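PDB 2VK9: alpha-toxin from Clostridium novyi, which belongs to the large clostridial toxins and carries an N-terminal helical region followed by a catalytic domain of the GT-A fold. Local coordinates for residues K51-V56 with N74-L79; S97-F102 with D126-L131; I258-L263 with I457-S462. One frame throughout, in Å; residues are numbered along the deposited sequence.

Overall arrangement
The three contacts follow one another along the chain without touching. Contact 1 pairs helices 42-62 and 69-90 in the N-terminal helical region, its centre about 39 Å from that of contact 2 and about 41 Å from that of contact 3. Contacts 2 and 3 belong to the catalytic domain, with their nearest atoms about 11 Å apart. Contact 2 is strand pairing in the mixed sheet, ruled by backbone hydrogen bonds and only partly buried. Contacts 1 and 3 are buried through side chains: helix packing with one arginine bond in contact 1, and in contact 3 a helix end against a loop, without direct hydrogen bonds. Helix 263-278, beginning at contact 3, packs on the sheet at contact 2.

Contact 1: residues K51-V56 with N74-L79; sequences KLNELV and NFRDSL
The antiparallel helical hairpin of 42-62 and 69-90 is packed here through L52, N53 and V56 on one helix and F75, R76 and L79 on the other. The two short axes pass 10.1 Å apart with 161° between their directions, and N53 sits level with R76. L52 CD2 meets F75 CZ at 4.0 Å, and V56 CG2 lies 3.9 Å from F75 CD2. Both methyls approach the ring edge near its plane, while L79 CD2 packs on L52 CB. This hairpin belongs to the N-terminal helical region of the toxin, where helix 21-35 adds A29 against L52 and L30 against F75, and I3 reaches both F75 and L79. Along the flank of this apolar layer runs R76, its chain bent at chi3. Its NE donates to N53 OD1 at 2.9 Å, from above the amide plane, and the N53 amide and the guanidinium are turned 55° against each other. V56 CG1 lies over one face of the guanidinium, 3.5 Å from R76 NH2. With CG anti to the backbone N (chi1 -178°), N53 brings its amide oxygen across to the arginine. Salt bridges from NH1 to E73 and from NH2 to D57 take up the far end of R76.

Contact 2: residues S97-F102 with D126-L131; sequences SKNLSF and DYNIRL
Parallel strands 99-103 and 128-133, the two strands of a beta-alpha-beta unit whose crossover is helix 111-123, pair L100 with I129 and F102 with L131. Four backbone hydrogen bonds join them, each 2.9 Å: N128 N to K98 O, L100 N to N128 O, R130 N to L100 O and F102 N to R130 O. On the sheet face carrying L100, I129, F102 and L131, the first two side chains lie side by side, L100 CD2 being 3.9 Å from I129 CG1, while I129 CG2 meets the edge of the F102 ring. W120 and Y117 of helix 111-123 cover this face. The opposite face carries N99, S101 and R130. An extended R130 chain runs back beside N99, and NH1 makes a weak bond to N99 OD1 at 3.3 Å. It also donates to a water that in turn donates to S101 OG and N128 O. At the strand entrance K98, centre of an inverse gamma turn, lays CB over one face of the Y127 ring, 4.1 Å from its centroid, and its NZ bridges to D126 OD2 at 3.2 Å as well as to D362. Y127 OH is bonded to the backbone oxygen of G361. The strands are thus joined by backbone bonds that do not depend on side-chain identity, with one face apolar against helix 111-123 and the other polar, a water held by R130, S101 and N128 beside helix 263-278.

Contact 3: residues I258-L263 with I457-S462; sequences IQTNNL and IGYLSS
T260 and Y459 make the close part of this buried contact, where the end of helix 247-259 meets the loop between helices 447-453 and 477-488. T260 CG2 approaches the phenol end of the ring obliquely, 3.4 Å from Y459 OH and 3.6 Å from Y459 CZ. Q259 comes at the ring edge instead: its NE2 lies near the ring plane, 3.8 Å from Y459 CE2, with the amide turned 82° to the ring. The Y459 side chain leaves with CG anti to the backbone N (chi1 173°), which carries the ring from the type I turn of Y459 to S462 across to the helix end. L460 CD2 touches Q259 CG and Q259 NE2, each at 4.1 Å, the two side chains crossing at about a right angle. Helix 396-422 closes in on this part, with L412 and I416 against Y459 and F420 against both Q259 and L460. The other side is looser. N262 and S462 are partly exposed, and their side chains stand back from the facing segment. N262 occupies the N-cap position of helix 263-278, its OD1 making a weak bond to A265 N, while S462 OG is bonded to S470 N and V468 O. No hydrogen bond passes directly between the segments, yet three polar atoms find partners just outside: E256 binds T260 OG1 through one carboxylate oxygen and Y459 OH through the other, and Q417 binds Q259 OE1. The loop is therefore tied to the helix by van der Waals contact and by the Y459 hydroxyl, which bonds to both E256 and Q255.

Contact 1: residues K51-V56 with N74-L79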
# COMPACT_ATOMS: atom_id res chain seq x y z
N LYS A 51 -13.86 5.50 -25.14
CA LYS A 51 -13.84 5.33 -26.59
C LYS A 51 -13.26 6.55 -27.28
O LYS A 51 -12.44 6.43 -28.19
CB LYS A 51 -15.24 5.04 -27.15
CG LYS A 51 -15.53 3.56 -27.43
CD LYS A 51 -16.09 2.81 -26.19
CE LYS A 51 -16.21 1.29 -26.40
NZ LYS A 51 -17.35 0.92 -27.29
N LEU A 52 -13.68 7.73 -26.83
CA LEU A 52 -13.19 8.98 -27.37
C LEU A 52 -11.70 9.11 -27.21
O LEU A 52 -11.01 9.59 -28.11
CB LEU A 52 -13.89 10.16 -26.70
CG LEU A 52 -15.29 10.48 -27.24
CD1 LEU A 52 -16.11 11.15 -26.18
CD2 LEU A 52 -15.22 11.35 -28.49
N ASN A 53 -11.18 8.66 -26.08
CA ASN A 53 -9.75 8.73 -25.82
C ASN A 53 -8.97 7.79 -26.72
O ASN A 53 -7.85 8.10 -27.14
CB ASN A 53 -9.46 8.43 -24.36
CG ASN A 53 -8.00 8.54 -24.03
OD1 ASN A 53 -7.45 9.63 -23.93
ND2 ASN A 53 -7.35 7.40 -23.85
N GLU A 54 -9.56 6.63 -27.00
CA GLU A 54 -8.93 5.64 -27.85
C GLU A 54 -8.90 6.11 -29.30
O GLU A 54 -7.90 5.94 -30.00
CB GLU A 54 -9.68 4.32 -27.74
CG GLU A 54 -8.86 3.11 -28.13
CD GLU A 54 -9.65 1.83 -27.98
OE1 GLU A 54 -10.00 1.47 -26.83
OE2 GLU A 54 -9.93 1.19 -29.02
N LEU A 55 -10.00 6.71 -29.74
CA LEU A 55 -10.08 7.26 -31.09
C LEU A 55 -9.04 8.36 -31.33
O LEU A 55 -8.40 8.39 -32.38
CB LEU A 55 -11.51 7.74 -31.41
CG LEU A 55 -12.63 6.69 -31.41
CD1 LEU A 55 -13.96 7.34 -31.68
CD2 LEU A 55 -12.40 5.54 -32.39
N VAL A 56 -8.84 9.23 -30.34
CA VAL A 56 -7.77 10.22 -30.41
C VAL A 56 -6.41 9.54 -30.54
O VAL A 56 -5.60 9.93 -31.41
CB VAL A 56 -7.80 11.15 -29.18
CG1 VAL A 56 -6.53 12.00 -29.10
CG2 VAL A 56 -9.03 12.05 -29.24
N ASN A 74 -5.50 18.90 -26.74
CA ASN A 74 -6.31 19.82 -25.94
C ASN A 74 -7.73 19.29 -25.77
O ASN A 74 -8.32 19.40 -24.70
CB ASN A 74 -6.37 21.21 -26.56
CG ASN A 74 -5.05 21.96 -26.48
OD1 ASN A 74 -4.15 21.60 -25.72
ND2 ASN A 74 -4.93 23.02 -27.27
N PHE A 75 -8.27 18.71 -26.83
CA PHE A 75 -9.59 18.10 -26.77
C PHE A 75 -9.59 16.96 -25.77
O PHE A 75 -10.52 16.82 -24.98
CB PHE A 75 -10.02 17.59 -28.15
CG PHE A 75 -11.17 16.62 -28.10
CD1 PHE A 75 -12.45 17.05 -27.76
CD2 PHE A 75 -10.97 15.28 -28.40
CE1 PHE A 75 -13.51 16.15 -27.72
CE2 PHE A 75 -12.04 14.37 -28.37
CZ PHE A 75 -13.30 14.81 -28.02
N ARG A 76 -8.54 16.13 -25.81
CA ARG A 76 -8.42 14.99 -24.90
C ARG A 76 -8.42 15.46 -23.45
O ARG A 76 -9.07 14.86 -22.60
CB ARG A 76 -7.18 14.16 -25.22
CG ARG A 76 -6.89 13.08 -24.20
CD ARG A 76 -5.52 12.51 -24.40
NE ARG A 76 -5.56 11.33 -25.26
CZ ARG A 76 -4.60 11.00 -26.12
NH1 ARG A 76 -3.52 11.77 -26.25
NH2 ARG A 76 -4.73 9.92 -26.86
N ASP A 77 -7.71 16.55 -23.17
CA ASP A 77 -7.69 17.12 -21.83
C ASP A 77 -9.07 17.40 -21.27
O ASP A 77 -9.27 17.35 -20.06
CB ASP A 77 -6.86 18.41 -21.80
CG ASP A 77 -5.36 18.14 -21.87
OD1 ASP A 77 -4.93 16.96 -21.83
OD2 ASP A 77 -4.60 19.13 -21.97
N SER A 78 -10.03 17.69 -22.15
CA SER A 78 -11.38 18.01 -21.70
C SER A 78 -12.17 16.76 -21.33
O SER A 78 -13.16 16.84 -20.61
CB SER A 78 -12.14 18.87 -22.72
OG SER A 78 -12.34 18.18 -23.95
N LEU A 79 -11.73 15.61 -21.84
CA LEU A 79 -12.25 14.32 -21.40
C LEU A 79 -11.94 14.10 -19.92
O LEU A 79 -12.74 13.52 -19.19
CB LEU A 79 -11.65 13.19 -22.24
CG LEU A 79 -11.74 13.27 -23.76
CD1 LEU A 79 -10.97 12.12 -24.38
CD2 LEU A 79 -13.18 13.27 -24.25

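Contact 2: residues S97-F102 with D126-L131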
# COMPACT_ATOMS: atom_id res chain seq x y z
N SER A 97 -19.95 1.31 1.94
CA SER A 97 -20.47 0.33 2.90
C SER A 97 -19.92 0.62 4.29
O SER A 97 -18.78 1.06 4.43
CB SER A 97 -20.09 -1.10 2.49
OG SER A 97 -20.60 -1.42 1.21
N LYS A 98 -20.74 0.38 5.31
CA LYS A 98 -20.31 0.64 6.68
C LYS A 98 -19.59 -0.56 7.29
O LYS A 98 -20.02 -1.18 8.26
CB LYS A 98 -21.46 1.15 7.52
CG LYS A 98 -21.77 2.57 7.12
CD LYS A 98 -22.75 3.23 8.01
CE LYS A 98 -23.01 4.62 7.51
NZ LYS A 98 -23.72 5.40 8.57
N ASN A 99 -18.46 -0.86 6.65
CA ASN A 99 -17.52 -1.83 7.12
C ASN A 99 -16.22 -1.12 7.39
O ASN A 99 -15.77 -0.32 6.57
CB ASN A 99 -17.31 -2.88 6.06
CG ASN A 99 -18.55 -3.68 5.80
OD1 ASN A 99 -19.25 -4.09 6.73
ND2 ASN A 99 -18.85 -3.92 4.52
N LEU A 100 -15.63 -1.38 8.55
CA LEU A 100 -14.30 -0.89 8.84
C LEU A 100 -13.42 -2.09 9.12
O LEU A 100 -13.73 -2.90 9.99
CB LEU A 100 -14.34 0.04 10.05
CG LEU A 100 -13.04 0.58 10.63
CD1 LEU A 100 -12.28 1.40 9.60
CD2 LEU A 100 -13.33 1.41 11.86
N SER A 101 -12.34 -2.23 8.36
CA SER A 101 -11.52 -3.42 8.48
C SER A 101 -10.10 -3.11 8.86
O SER A 101 -9.53 -2.13 8.39
CB SER A 101 -11.53 -4.22 7.19
OG SER A 101 -12.84 -4.70 6.92
N PHE A 102 -9.53 -3.94 9.72
CA PHE A 102 -8.12 -3.87 10.08
C PHE A 102 -7.54 -5.24 9.85
O PHE A 102 -8.26 -6.23 9.84
CB PHE A 102 -7.95 -3.48 11.54
CG PHE A 102 -8.56 -2.16 11.90
CD1 PHE A 102 -9.87 -2.08 12.31
CD2 PHE A 102 -7.81 -1.00 11.84
CE1 PHE A 102 -10.44 -0.85 12.64
CE2 PHE A 102 -8.36 0.23 12.17
CZ PHE A 102 -9.68 0.30 12.57
N ASP A 126 -21.84 2.74 14.38
CA ASP A 126 -22.67 2.48 13.21
C ASP A 126 -21.94 1.69 12.11
O ASP A 126 -22.46 1.52 11.01
CB ASP A 126 -23.19 3.81 12.64
CG ASP A 126 -22.07 4.80 12.29
OD1 ASP A 126 -20.96 4.69 12.87
OD2 ASP A 126 -22.31 5.69 11.45
N TYR A 127 -20.73 1.20 12.42
CA TYR A 127 -19.95 0.37 11.51
C TYR A 127 -19.85 -1.07 12.00
O TYR A 127 -19.87 -1.33 13.20
CB TYR A 127 -18.55 0.96 11.34
CG TYR A 127 -18.47 2.08 10.32
CD1 TYR A 127 -18.99 3.35 10.60
CD2 TYR A 127 -17.88 1.87 9.08
CE1 TYR A 127 -18.92 4.38 9.66
CE2 TYR A 127 -17.82 2.89 8.13
CZ TYR A 127 -18.34 4.14 8.43
OH TYR A 127 -18.28 5.14 7.50
N ASN A 128 -19.79 -2.02 11.07
CA ASN A 128 -19.34 -3.35 11.39
C ASN A 128 -17.83 -3.31 11.30
O ASN A 128 -17.26 -3.09 10.22
CB ASN A 128 -19.91 -4.40 10.44
CG ASN A 128 -21.41 -4.58 10.60
OD1 ASN A 128 -21.97 -4.28 11.64
ND2 ASN A 128 -22.07 -5.08 9.56
N ILE A 129 -17.19 -3.47 12.46
CA ILE A 129 -15.75 -3.37 12.57
C ILE A 129 -15.16 -4.76 12.69
O ILE A 129 -15.60 -5.56 13.52
CB ILE A 129 -15.34 -2.48 13.74
CG1 ILE A 129 -15.90 -1.07 13.53
CG2 ILE A 129 -13.84 -2.40 13.84
CD1 ILE A 129 -15.71 -0.13 14.69
N ARG A 130 -14.18 -5.06 11.85
CA ARG A 130 -13.54 -6.36 11.89
C ARG A 130 -12.05 -6.21 11.89
O ARG A 130 -11.50 -5.26 11.34
CB ARG A 130 -13.95 -7.21 10.69
CG ARG A 130 -15.37 -7.75 10.68
CD ARG A 130 -15.61 -8.37 9.31
NE ARG A 130 -17.02 -8.62 9.00
CZ ARG A 130 -17.87 -7.71 8.51
NH1 ARG A 130 -17.48 -6.47 8.27
NH2 ARG A 130 -19.12 -8.06 8.27
N LEU A 131 -11.39 -7.17 12.53
CA LEU A 131 -9.95 -7.25 12.58
C LEU A 131 -9.58 -8.63 12.04
O LEU A 131 -9.99 -9.65 12.57
CB LEU A 131 -9.47 -7.05 14.01
CG LEU A 131 -8.01 -7.20 14.43
CD1 LEU A 131 -7.09 -6.52 13.45
CD2 LEU A 131 -7.89 -6.52 15.76
O HOH W 1 -15.30 -5.07 8.52

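Contact 3: residues I258-L263 with I457-S462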
# COMPACT_ATOMS: atom_id res chain seq x y z
N ILE A 258 5.77 -17.16 2.64
CA ILE A 258 6.73 -18.25 2.68
C ILE A 258 8.06 -17.91 1.98
O ILE A 258 9.13 -17.98 2.60
CB ILE A 258 6.10 -19.55 2.12
CG1 ILE A 258 5.05 -20.09 3.11
CG2 ILE A 258 7.15 -20.63 1.81
CD1 ILE A 258 5.53 -20.27 4.56
N GLN A 259 7.99 -17.54 0.71
CA GLN A 259 9.18 -17.28 -0.09
C GLN A 259 9.93 -16.00 0.32
O GLN A 259 11.16 -15.98 0.32
CB GLN A 259 8.82 -17.27 -1.59
CG GLN A 259 9.93 -16.83 -2.55
CD GLN A 259 9.45 -16.79 -4.00
OE1 GLN A 259 9.28 -17.84 -4.65
NE2 GLN A 259 9.22 -15.58 -4.52
N THR A 260 9.20 -14.94 0.66
CA THR A 260 9.86 -13.67 1.00
C THR A 260 9.68 -13.26 2.44
O THR A 260 10.34 -12.31 2.88
CB THR A 260 9.41 -12.49 0.11
OG1 THR A 260 8.07 -12.10 0.46
CG2 THR A 260 9.47 -12.87 -1.34
N ASN A 261 8.79 -13.93 3.15
CA ASN A 261 8.57 -13.65 4.57
C ASN A 261 8.26 -12.17 4.85
O ASN A 261 8.69 -11.57 5.85
CB ASN A 261 9.75 -14.17 5.40
CG ASN A 261 10.06 -15.64 5.10
OD1 ASN A 261 11.22 -16.01 4.91
ND2 ASN A 261 9.02 -16.47 5.05
N ASN A 262 7.49 -11.58 3.94
CA ASN A 262 7.14 -10.18 4.05
C ASN A 262 5.67 -9.98 4.40
O ASN A 262 4.78 -10.07 3.54
CB ASN A 262 7.55 -9.44 2.78
CG ASN A 262 7.36 -7.94 2.89
OD1 ASN A 262 6.88 -7.41 3.90
ND2 ASN A 262 7.72 -7.25 1.83
N LEU A 263 5.43 -9.70 5.67
CA LEU A 263 4.08 -9.53 6.18
C LEU A 263 3.43 -8.25 5.69
O LEU A 263 2.23 -8.22 5.43
CB LEU A 263 4.06 -9.61 7.70
CG LEU A 263 4.46 -10.97 8.29
CD1 LEU A 263 4.77 -10.87 9.77
CD2 LEU A 263 3.39 -12.04 8.05
N ILE A 457 15.13 -7.69 -9.87
CA ILE A 457 16.37 -8.32 -9.38
C ILE A 457 16.52 -8.28 -7.86
O ILE A 457 16.90 -9.28 -7.24
CB ILE A 457 17.68 -7.76 -10.06
CG1 ILE A 457 17.76 -6.22 -9.96
CG2 ILE A 457 17.80 -8.25 -11.50
CD1 ILE A 457 19.20 -5.68 -9.66
N GLY A 458 16.22 -7.13 -7.26
CA GLY A 458 16.35 -6.95 -5.82
C GLY A 458 15.12 -7.33 -5.01
O GLY A 458 15.00 -6.94 -3.85
N TYR A 459 14.21 -8.10 -5.61
CA TYR A 459 12.98 -8.51 -4.92
C TYR A 459 13.24 -9.42 -3.71
O TYR A 459 12.87 -9.07 -2.59
CB TYR A 459 12.02 -9.17 -5.92
CG TYR A 459 10.78 -9.80 -5.32
CD1 TYR A 459 9.74 -9.02 -4.80
CD2 TYR A 459 10.64 -11.19 -5.30
CE1 TYR A 459 8.59 -9.61 -4.25
CE2 TYR A 459 9.50 -11.79 -4.76
CZ TYR A 459 8.48 -11.00 -4.23
OH TYR A 459 7.37 -11.61 -3.71
N LEU A 460 13.90 -10.56 -3.93
CA LEU A 460 14.18 -11.53 -2.86
C LEU A 460 14.94 -10.95 -1.70
O LEU A 460 14.82 -11.44 -0.58
CB LEU A 460 14.96 -12.73 -3.38
CG LEU A 460 14.26 -13.85 -4.13
CD1 LEU A 460 15.19 -15.04 -4.14
CD2 LEU A 460 12.94 -14.23 -3.51
N SER A 461 15.73 -9.92 -1.96
CA SER A 461 16.60 -9.34 -0.94
C SER A 461 15.92 -8.29 -0.07
O SER A 461 16.48 -7.88 0.95
CB SER A 461 17.86 -8.75 -1.58
OG SER A 461 17.54 -7.76 -2.55
N SER A 462 14.72 -7.86 -0.47
CA SER A 462 14.02 -6.77 0.21
C SER A 462 13.68 -7.16 1.63
O SER A 462 13.11 -8.23 1.87
CB SER A 462 12.76 -6.37 -0.55
OG SER A 462 12.13 -5.26 0.07